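Local structure of alpha-1,2-mannosidase (Bacteroides thetaiotaomicron, 2WW2) at residues T28-A33 against Y110-T115; P43-N48 against S59-F64; W52-T57 against F100-E105. The protein is a calcium-dependent glycoside hydrolase of family GH92 that cleaves alpha-mannosides with inversion of the anomeric configuration. One frame throughout, in Å; residues are numbered along the deposited sequence.

Contact 1. Residues T28-A33 against Y110-T115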
loop_
_atom_site.group_PDB
_atom_site.type_symbol
_atom_site.label_atom_id
_atom_site.label_comp_id
_atom_site.label_asym_id
_atom_site.label_seq_id
_atom_site.Cartn_x
_atom_site.Cartn_y
_atom_site.Cartn_z
ATOM N N THR A 28 -0.781 26.546 -10.872
ATOM C CA THR A 28 0.416 26.119 -11.582
ATOM C C THR A 28 0.910 27.166 -12.561
ATOM O O THR A 28 1.728 26.841 -13.424
ATOM C CB THR A 28 0.196 24.790 -12.362
ATOM O OG1 THR A 28 -0.789 24.992 -13.382
ATOM C CG2 THR A 28 -0.264 23.638 -11.422
ATOM N N TYR A 29 0.462 28.417 -12.436
ATOM C CA TYR A 29 0.832 29.395 -13.475
ATOM C C TYR A 29 1.992 30.318 -13.100
ATOM O O TYR A 29 2.128 30.727 -11.955
ATOM C CB TYR A 29 -0.380 30.200 -13.988
ATOM C CG TYR A 29 -1.057 31.152 -13.005
ATOM C CD1 TYR A 29 -0.622 32.470 -12.857
ATOM C CD2 TYR A 29 -2.151 30.733 -12.252
ATOM C CE1 TYR A 29 -1.281 33.366 -11.988
ATOM C CE2 TYR A 29 -2.816 31.608 -11.378
ATOM C CZ TYR A 29 -2.374 32.918 -11.256
ATOM O OH TYR A 29 -3.018 33.792 -10.398
ATOM N N PRO A 30 2.826 30.663 -14.094
ATOM C CA PRO A 30 4.020 31.475 -13.813
ATOM C C PRO A 30 3.677 32.969 -13.706
ATOM O O PRO A 30 3.873 33.726 -14.647
ATOM C CB PRO A 30 4.925 31.201 -15.017
ATOM C CG PRO A 30 3.925 30.909 -16.160
ATOM C CD PRO A 30 2.743 30.215 -15.496
ATOM N N ALA A 31 3.141 33.383 -12.565
ATOM C CA ALA A 31 2.605 34.732 -12.399
ATOM C C ALA A 31 3.654 35.835 -12.608
ATOM O O ALA A 31 4.717 35.860 -11.960
ATOM C CB ALA A 31 1.980 34.864 -11.026
ATOM N N VAL A 32 3.336 36.748 -13.513
ATOM C CA VAL A 32 4.108 37.973 -13.699
ATOM C C VAL A 32 3.412 39.063 -12.876
ATOM O O VAL A 32 2.215 39.352 -13.065
ATOM C CB VAL A 32 4.141 38.367 -15.171
ATOM C CG1 VAL A 32 4.900 39.707 -15.367
ATOM C CG2 VAL A 32 4.795 37.248 -15.988
ATOM N N ALA A 33 4.135 39.650 -11.925
ATOM C CA ALA A 33 3.466 40.521 -10.962
ATOM C C ALA A 33 4.480 41.362 -10.204
ATOM O O ALA A 33 5.680 41.212 -10.397
ATOM C CB ALA A 33 2.669 39.657 -9.939
ATOM N N TYR A 110 9.286 39.248 -12.991
ATOM C CA TYR A 110 9.301 40.622 -13.468
ATOM C C TYR A 110 9.154 40.705 -14.995
ATOM O O TYR A 110 9.097 41.789 -15.549
ATOM C CB TYR A 110 10.610 41.327 -13.027
ATOM C CG TYR A 110 11.842 40.620 -13.528
ATOM C CD1 TYR A 110 12.365 40.905 -14.791
ATOM C CD2 TYR A 110 12.481 39.654 -12.753
ATOM C CE1 TYR A 110 13.495 40.233 -15.264
ATOM C CE2 TYR A 110 13.593 38.981 -13.218
ATOM C CZ TYR A 110 14.106 39.278 -14.464
ATOM O OH TYR A 110 15.222 38.583 -14.922
ATOM N N ASN A 111 9.098 39.549 -15.655
ATOM C CA ASN A 111 8.969 39.474 -17.098
ATOM C C ASN A 111 8.773 38.031 -17.562
ATOM O O ASN A 111 9.505 37.141 -17.173
ATOM C CB ASN A 111 10.232 40.039 -17.797
ATOM C CG ASN A 111 10.066 40.129 -19.311
ATOM O OD1 ASN A 111 9.503 41.102 -19.828
ATOM N ND2 ASN A 111 10.554 39.128 -20.025
ATOM N N TYR A 112 7.787 37.814 -18.419
ATOM C CA TYR A 112 7.638 36.552 -19.113
ATOM C C TYR A 112 7.869 36.789 -20.602
ATOM O O TYR A 112 7.246 37.675 -21.203
ATOM C CB TYR A 112 6.229 35.994 -18.881
ATOM C CG TYR A 112 5.975 34.687 -19.623
ATOM C CD1 TYR A 112 6.175 33.455 -19.002
ATOM C CD2 TYR A 112 5.546 34.694 -20.947
ATOM C CE1 TYR A 112 5.950 32.244 -19.688
ATOM C CE2 TYR A 112 5.302 33.495 -21.642
ATOM C CZ TYR A 112 5.501 32.286 -21.004
ATOM O OH TYR A 112 5.272 31.124 -21.692
ATOM N N SER A 113 8.782 36.015 -21.194
ATOM C CA SER A 113 9.100 36.164 -22.616
ATOM C C SER A 113 8.950 34.791 -23.296
ATOM O O SER A 113 9.326 33.765 -22.726
ATOM C CB SER A 113 10.528 36.696 -22.784
ATOM O OG SER A 113 10.909 36.761 -24.156
ATOM N N VAL A 114 8.365 34.767 -24.486
ATOM C CA VAL A 114 8.260 33.517 -25.247
ATOM C C VAL A 114 8.392 33.831 -26.733
ATOM O O VAL A 114 7.959 34.900 -27.195
ATOM C CB VAL A 114 6.942 32.774 -24.932
ATOM C CG1 VAL A 114 5.734 33.608 -25.397
ATOM C CG2 VAL A 114 6.915 31.378 -25.565
ATOM N N THR A 115 9.024 32.929 -27.475
ATOM C CA THR A 115 9.075 33.041 -28.930
ATOM C C THR A 115 8.368 31.824 -29.488
ATOM O O THR A 115 8.696 30.672 -29.141
ATOM C CB THR A 115 10.522 33.087 -29.421
ATOM O OG1 THR A 115 11.181 34.176 -28.772
ATOM C CG2 THR A 115 10.599 33.259 -30.955
#

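Contact 2. Residues P43-N48 against S59-F64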
loop_
_atom_site.group_PDB
_atom_site.type_symbol
_atom_site.label_atom_id
_atom_site.label_comp_id
_atom_site.label_asym_id
_atom_site.label_seq_id
_atom_site.Cartn_x
_atom_site.Cartn_y
_atom_site.Cartn_z
ATOM N N PRO A 43 0.817 33.634 -19.131
ATOM C CA PRO A 43 0.480 32.890 -20.331
ATOM C C PRO A 43 -0.703 31.956 -20.075
ATOM O O PRO A 43 -0.906 31.462 -18.934
ATOM C CB PRO A 43 1.747 32.044 -20.601
ATOM C CG PRO A 43 2.404 31.919 -19.230
ATOM C CD PRO A 43 2.140 33.265 -18.591
ATOM N N GLN A 44 -1.472 31.718 -21.126
ATOM C CA GLN A 44 -2.643 30.841 -21.038
ATOM C C GLN A 44 -2.570 29.753 -22.124
ATOM O O GLN A 44 -2.489 30.065 -23.322
ATOM C CB GLN A 44 -3.932 31.655 -21.203
ATOM C CG GLN A 44 -5.198 30.781 -21.322
ATOM C CD GLN A 44 -6.406 31.600 -21.753
ATOM O OE1 GLN A 44 -6.324 32.825 -21.861
ATOM N NE2 GLN A 44 -7.532 30.928 -21.998
ATOM N N THR A 45 -2.588 28.491 -21.702
ATOM C CA THR A 45 -2.676 27.367 -22.645
ATOM C C THR A 45 -4.065 26.727 -22.628
ATOM O O THR A 45 -4.502 26.151 -23.631
ATOM C CB THR A 45 -1.626 26.264 -22.343
ATOM O OG1 THR A 45 -1.863 25.713 -21.049
ATOM C CG2 THR A 45 -0.232 26.845 -22.343
ATOM N N GLY A 46 -4.746 26.822 -21.491
ATOM C CA GLY A 46 -6.064 26.191 -21.330
ATOM C C GLY A 46 -7.166 27.034 -21.977
ATOM O O GLY A 46 -6.963 28.213 -22.265
ATOM N N GLU A 47 -8.325 26.427 -22.223
ATOM C CA GLU A 47 -9.461 27.171 -22.770
ATOM C C GLU A 47 -9.897 28.267 -21.808
ATOM O O GLU A 47 -9.713 28.125 -20.606
ATOM C CB GLU A 47 -10.654 26.230 -22.970
ATOM C CG GLU A 47 -10.575 25.389 -24.205
ATOM C CD GLU A 47 -11.893 24.661 -24.484
ATOM O OE1 GLU A 47 -12.902 24.905 -23.776
ATOM O OE2 GLU A 47 -11.905 23.841 -25.410
ATOM N N ASN A 48 -10.531 29.320 -22.322
ATOM C CA ASN A 48 -11.224 30.256 -21.456
ATOM C C ASN A 48 -12.163 29.453 -20.563
ATOM O O ASN A 48 -12.856 28.553 -21.051
ATOM C CB ASN A 48 -12.081 31.258 -22.259
ATOM C CG ASN A 48 -11.249 32.341 -22.964
ATOM O OD1 ASN A 48 -10.016 32.286 -22.987
ATOM N ND2 ASN A 48 -11.935 33.340 -23.522
ATOM N N SER A 59 1.516 22.560 -25.345
ATOM C CA SER A 59 2.487 23.273 -26.161
ATOM C C SER A 59 1.854 24.303 -27.100
ATOM O O SER A 59 2.502 24.760 -28.055
ATOM C CB SER A 59 3.297 22.255 -26.979
ATOM O OG SER A 59 2.430 21.522 -27.858
ATOM N N LEU A 60 0.597 24.656 -26.837
ATOM C CA LEU A 60 -0.137 25.595 -27.681
ATOM C C LEU A 60 -0.621 26.744 -26.805
ATOM O O LEU A 60 -1.304 26.517 -25.804
ATOM C CB LEU A 60 -1.335 24.916 -28.340
ATOM C CG LEU A 60 -1.013 23.735 -29.284
ATOM C CD1 LEU A 60 -2.307 23.034 -29.724
ATOM C CD2 LEU A 60 -0.236 24.225 -30.497
ATOM N N MET A 61 -0.256 27.964 -27.174
ATOM C CA MET A 61 -0.638 29.119 -26.378
ATOM C C MET A 61 -1.870 29.799 -26.954
ATOM O O MET A 61 -2.024 29.890 -28.163
ATOM C CB MET A 61 0.511 30.118 -26.299
ATOM C CG MET A 61 0.259 31.185 -25.266
ATOM S SD MET A 61 0.749 30.633 -23.647
ATOM C CE MET A 61 2.550 30.516 -23.825
ATOM N N ARG A 62 -2.765 30.268 -26.078
ATOM C CA ARG A 62 -3.996 30.946 -26.529
ATOM C C ARG A 62 -4.034 32.437 -26.205
ATOM O O ARG A 62 -4.770 33.200 -26.848
ATOM C CB ARG A 62 -5.243 30.341 -25.869
ATOM C CG ARG A 62 -5.362 28.848 -26.018
ATOM C CD ARG A 62 -6.718 28.380 -25.511
ATOM N NE ARG A 62 -6.677 26.942 -25.296
ATOM C CZ ARG A 62 -7.487 26.074 -25.879
ATOM N NH1 ARG A 62 -8.427 26.491 -26.723
ATOM N NH2 ARG A 62 -7.356 24.789 -25.604
ATOM N N GLY A 63 -3.307 32.857 -25.178
ATOM C CA GLY A 63 -3.326 34.275 -24.820
ATOM C C GLY A 63 -2.464 34.609 -23.620
ATOM O O GLY A 63 -1.861 33.714 -23.007
ATOM N N PHE A 64 -2.425 35.898 -23.286
ATOM C CA PHE A 64 -1.780 36.366 -22.075
ATOM C C PHE A 64 -2.843 37.044 -21.244
ATOM O O PHE A 64 -3.391 38.053 -21.645
ATOM C CB PHE A 64 -0.604 37.292 -22.402
ATOM C CG PHE A 64 0.438 36.606 -23.223
ATOM C CD1 PHE A 64 1.482 35.922 -22.612
ATOM C CD2 PHE A 64 0.339 36.593 -24.615
ATOM C CE1 PHE A 64 2.440 35.257 -23.384
ATOM C CE2 PHE A 64 1.276 35.934 -25.392
ATOM C CZ PHE A 64 2.340 35.266 -24.779
HETATM O O HOH W 1 -2.929 24.408 -25.207
HETATM O O HOH W 2 -5.529 23.391 -23.693
HETATM O O HOH W 3 -9.458 22.676 -25.694
#

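Contact 3. Residues W52-T57 against F100-E105. With NA (sodium ion), chain E.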
loop_
_atom_site.group_PDB
_atom_site.type_symbol
_atom_site.label_atom_id
_atom_site.label_comp_id
_atom_site.label_asym_id
_atom_site.label_seq_id
_atom_site.Cartn_x
_atom_site.Cartn_y
_atom_site.Cartn_z
ATOM N N TRP A 52 -7.411 25.424 -15.123
ATOM C CA TRP A 52 -6.076 24.966 -15.500
ATOM C C TRP A 52 -5.550 25.856 -16.638
ATOM O O TRP A 52 -5.437 25.459 -17.810
ATOM C CB TRP A 52 -6.111 23.470 -15.858
ATOM C CG TRP A 52 -6.505 22.606 -14.655
ATOM C CD1 TRP A 52 -5.983 22.683 -13.392
ATOM C CD2 TRP A 52 -7.468 21.541 -14.626
ATOM N NE1 TRP A 52 -6.565 21.735 -12.574
ATOM C CE2 TRP A 52 -7.478 21.020 -13.312
ATOM C CE3 TRP A 52 -8.318 20.967 -15.588
ATOM C CZ2 TRP A 52 -8.303 19.950 -12.930
ATOM C CZ3 TRP A 52 -9.153 19.898 -15.202
ATOM C CH2 TRP A 52 -9.139 19.410 -13.876
ATOM N N MET A 53 -5.255 27.087 -16.260
ATOM C CA MET A 53 -4.970 28.148 -17.208
ATOM C C MET A 53 -3.683 27.892 -17.965
ATOM O O MET A 53 -3.592 28.164 -19.160
ATOM C CB MET A 53 -4.861 29.478 -16.448
ATOM C CG MET A 53 -4.437 30.653 -17.305
ATOM S SD MET A 53 -4.581 32.227 -16.393
ATOM C CE MET A 53 -3.565 31.929 -15.006
ATOM N N TYR A 54 -2.666 27.432 -17.251
ATOM C CA TYR A 54 -1.372 27.155 -17.857
ATOM C C TYR A 54 -1.005 25.740 -17.444
ATOM O O TYR A 54 -0.879 25.455 -16.255
ATOM C CB TYR A 54 -0.303 28.164 -17.378
ATOM C CG TYR A 54 1.118 27.883 -17.879
ATOM C CD1 TYR A 54 1.613 28.508 -19.023
ATOM C CD2 TYR A 54 1.962 27.004 -17.190
ATOM C CE1 TYR A 54 2.921 28.258 -19.484
ATOM C CE2 TYR A 54 3.271 26.746 -17.642
ATOM C CZ TYR A 54 3.738 27.371 -18.777
ATOM O OH TYR A 54 5.021 27.118 -19.209
ATOM N N THR A 55 -0.834 24.866 -18.438
ATOM C CA THR A 55 -0.449 23.484 -18.216
ATOM C C THR A 55 0.909 23.276 -18.879
ATOM O O THR A 55 1.051 23.434 -20.095
ATOM C CB THR A 55 -1.543 22.550 -18.794
ATOM O OG1 THR A 55 -2.727 22.699 -18.000
ATOM C CG2 THR A 55 -1.108 21.084 -18.809
ATOM N N TYR A 56 1.915 22.967 -18.065
ATOM C CA TYR A 56 3.284 22.893 -18.539
ATOM C C TYR A 56 3.446 21.911 -19.704
ATOM O O TYR A 56 4.240 22.156 -20.610
ATOM C CB TYR A 56 4.222 22.517 -17.394
ATOM C CG TYR A 56 5.672 22.591 -17.779
ATOM C CD1 TYR A 56 6.346 23.814 -17.809
ATOM C CD2 TYR A 56 6.371 21.442 -18.141
ATOM C CE1 TYR A 56 7.667 23.879 -18.166
ATOM C CE2 TYR A 56 7.699 21.502 -18.501
ATOM C CZ TYR A 56 8.347 22.719 -18.519
ATOM O OH TYR A 56 9.683 22.767 -18.885
ATOM N N THR A 57 2.692 20.815 -19.702
ATOM C CA THR A 57 2.839 19.823 -20.767
ATOM C C THR A 57 2.096 20.214 -22.063
ATOM O O THR A 57 2.212 19.525 -23.071
ATOM C CB THR A 57 2.377 18.415 -20.315
ATOM O OG1 THR A 57 1.060 18.513 -19.768
ATOM C CG2 THR A 57 3.328 17.839 -19.248
ATOM N N PHE A 100 4.536 26.662 -29.298
ATOM C CA PHE A 100 5.780 27.217 -28.747
ATOM C C PHE A 100 6.543 26.108 -28.021
ATOM O O PHE A 100 5.964 25.085 -27.637
ATOM C CB PHE A 100 5.493 28.379 -27.774
ATOM C CG PHE A 100 4.881 27.948 -26.470
ATOM C CD1 PHE A 100 5.672 27.814 -25.331
ATOM C CD2 PHE A 100 3.516 27.688 -26.376
ATOM C CE1 PHE A 100 5.121 27.387 -24.119
ATOM C CE2 PHE A 100 2.949 27.271 -25.178
ATOM C CZ PHE A 100 3.748 27.146 -24.037
ATOM N N SER A 101 7.834 26.326 -27.819
ATOM C CA SER A 101 8.676 25.387 -27.075
ATOM C C SER A 101 9.128 26.027 -25.778
ATOM O O SER A 101 9.424 27.234 -25.748
ATOM C CB SER A 101 9.908 25.044 -27.919
ATOM O OG SER A 101 10.840 24.332 -27.142
ATOM N N HIS A 102 9.170 25.246 -24.696
ATOM C CA HIS A 102 9.703 25.775 -23.443
ATOM C C HIS A 102 11.168 26.179 -23.617
ATOM O O HIS A 102 11.689 26.930 -22.811
ATOM C CB HIS A 102 9.569 24.758 -22.297
ATOM C CG HIS A 102 8.150 24.474 -21.899
ATOM N ND1 HIS A 102 7.330 25.426 -21.331
ATOM C CD2 HIS A 102 7.416 23.334 -21.955
ATOM C CE1 HIS A 102 6.147 24.898 -21.077
ATOM N NE2 HIS A 102 6.170 23.630 -21.451
ATOM N N GLN A 103 11.836 25.695 -24.665
ATOM C CA GLN A 103 13.239 26.082 -24.887
ATOM C C GLN A 103 13.327 27.563 -25.248
ATOM O O GLN A 103 14.385 28.195 -25.098
ATOM C CB GLN A 103 13.880 25.277 -26.020
ATOM C CG GLN A 103 14.365 23.914 -25.613
ATOM C CD GLN A 103 15.016 23.193 -26.771
ATOM O OE1 GLN A 103 14.333 22.717 -27.674
ATOM N NE2 GLN A 103 16.342 23.115 -26.756
ATOM N N GLN A 104 12.217 28.108 -25.751
ATOM C CA GLN A 104 12.174 29.531 -26.083
ATOM C C GLN A 104 11.223 30.277 -25.157
ATOM O O GLN A 104 10.571 31.228 -25.564
ATOM C CB GLN A 104 11.813 29.739 -27.558
ATOM C CG GLN A 104 13.014 29.501 -28.503
ATOM C CD GLN A 104 14.036 30.643 -28.404
ATOM O OE1 GLN A 104 13.723 31.733 -27.899
ATOM N NE2 GLN A 104 15.236 30.402 -28.882
ATOM N N GLU A 105 11.178 29.850 -23.899
ATOM C CA GLU A 105 10.326 30.471 -22.895
ATOM C C GLU A 105 11.168 30.831 -21.669
ATOM O O GLU A 105 11.967 30.032 -21.203
ATOM C CB GLU A 105 9.237 29.483 -22.478
ATOM C CG GLU A 105 8.351 29.949 -21.321
ATOM C CD GLU A 105 7.518 28.814 -20.733
ATOM O OE1 GLU A 105 8.104 27.748 -20.411
ATOM O OE2 GLU A 105 6.283 28.979 -20.607
HETATM NA NA NA E . 12.628 27.850 -20.885
HETATM O O HOH W 4 14.655 28.275 -22.074
HETATM O O HOH W 5 10.652 27.639 -19.515
HETATM O O HOH W 6 13.850 28.567 -18.887
HETATM O O HOH W 7 13.002 25.453 -20.209
#

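Contact 1. Residues T28-A33 against Y110-T115
P30 and V32 of a loop without regular structure pack on Y112 of a beta strand. P30 comes first and is the centre of an inverse gamma turn, closed by a weak hydrogen bond from A31 N to Y29 O at 2.9 Å. The turn leaves the proline with its CB directed toward the strand. Its CG comes obliquely to the Y112 ring, 4.3 Å from CE1.

V32 makes the largest part of the loop's side of the contact. CG2 meets Y112 CB at 3.5 Å, and the two side chains cross at about a right angle. CG1 is anti to the backbone N (chi1 177°) and reaches the backbone at N111, 4.2 Å from its N. Y112 also has CG anti to its N, which carries the ring past V32 to P30. The polar end of that ring is not part of this apolar packing: Y112 OH is hydrogen-bonded to E105.

The contact is buried packing within the GH92 N-terminal domain. The V32 backbone hydrogen-bonds to that of W41 near the start of strand 40-44, and its side chain also touches A126 of strand 121-126. P43 of strand 40-44 packs on both P30 and Y112. Y110, at the start of the second segment, rests on helix 256-271, and W267 of the same helix donates to the A33 carbonyl.

Contact 2. Residues P43-N48 against S59-F64
Q44 faces both R62 and G63 in a classic beta bulge between two antiparallel strands. Q44 O takes a nearly straight hydrogen bond from R62 N (2.8 Å, 173°) and a weak one from G63 N. Q44 N donates to G63 O at 2.8 Å. Beside this, P43 and F64 form a non-hydrogen-bonded pair. In one of its two conformers M61 places SD 3.5 Å from P43 CB.

Past the bulge the R62 side chain runs along the 45-47 backbone. It is extended from CG to NE. NE donates to T45 O at 2.9 Å; the oxygen lies in the guanidinium plane, but NE stands above the carbonyl plane. E47 CG covers one guanidinium face. The E47 carboxylate is joined to R62 NH2 through water, and its other oxygen forms a salt bridge with K94. NH1 donates to H93 O.

Further out, the Q44 amide ties Q44 to the loop that follows, at G46 and N48. NE2 donates to G46 O and, at 3.0 Å, to N48 OD1, which lies in its amide plane. S59 N hydrogen-bonds to Q722, and L60 packs on Q723, of another copy of the protein. One water donates to both T45 O (2.8 Å) and L60 O (2.7 Å).

Contact 3. Residues W52-T57 against F100-E105
Y54, Y56, H102 and E105 meet in a chain of hydrogen bonds beside a sodium site. Both imidazole nitrogens of H102 are used. NE2 donates to Y56 O at 2.6 Å, in the carbonyl plane. ND1 donates to E105 OE1 at 2.6 Å, meeting that oxygen from above the carboxylate plane. This His-carboxylate bond and the bond to Y56 O together fix the rotation of the ring.

Y54 OH donates to E105 OE2 at 2.6 Å, on the syn lone pair. OE1 takes a further hydrogen bond from a water. With Y112 OH on OE2, the carboxylate has four partners, which would probably stabilise its negative charge.

The Y56 ring lies over one face of H102 in an offset stack, with centroids 3.8 Å apart and planes at 8°. With CG anti to the backbone N (chi1 -173°), the ring lies beside the Y56 carbonyl. The residue meets H102 both through its ring, over the face, and through its O, at the edge. Y56 OH hydrogen-bonds to a 2-methyl-2,4-pentanediol molecule, probably from the crystallisation liquor.

Two overlapping type I turns, S101 to Q104 and H102 to E105, form the corner. S101 OG accepts from Q103 N in an ST turn. The corner brings H102 O and E105 O to the sodium ion, each at 2.3 Å, and four waters complete its shell. The water on E105 OE1 is one of them.

The 52-57 segment belongs to the loop that connects strand 40-44 to strand 60-67. The corner interrupts strand 98-108, which pairs with 60-67 before it and with 111-116 after it.

All three contacts lie in the GH92 N-terminal domain and adjoin one another. Contact 1 is buried and apolar. Contact 2 is also buried, but rests on strand pairing and an arginine laid along the loop after strand 40-44. Contact 3 is only partly buried and is the most polar, with a sodium ion bound to the backbone of its 100-105 segment. Y112 of contact 1 belongs to the surroundings of the other two as well. Contacts 2 and 3 also share backbone hydrogen bonds, as M53 O accepts from T45 N and G46 N. Both touch another copy of the protein; contact 1 touches no other chain.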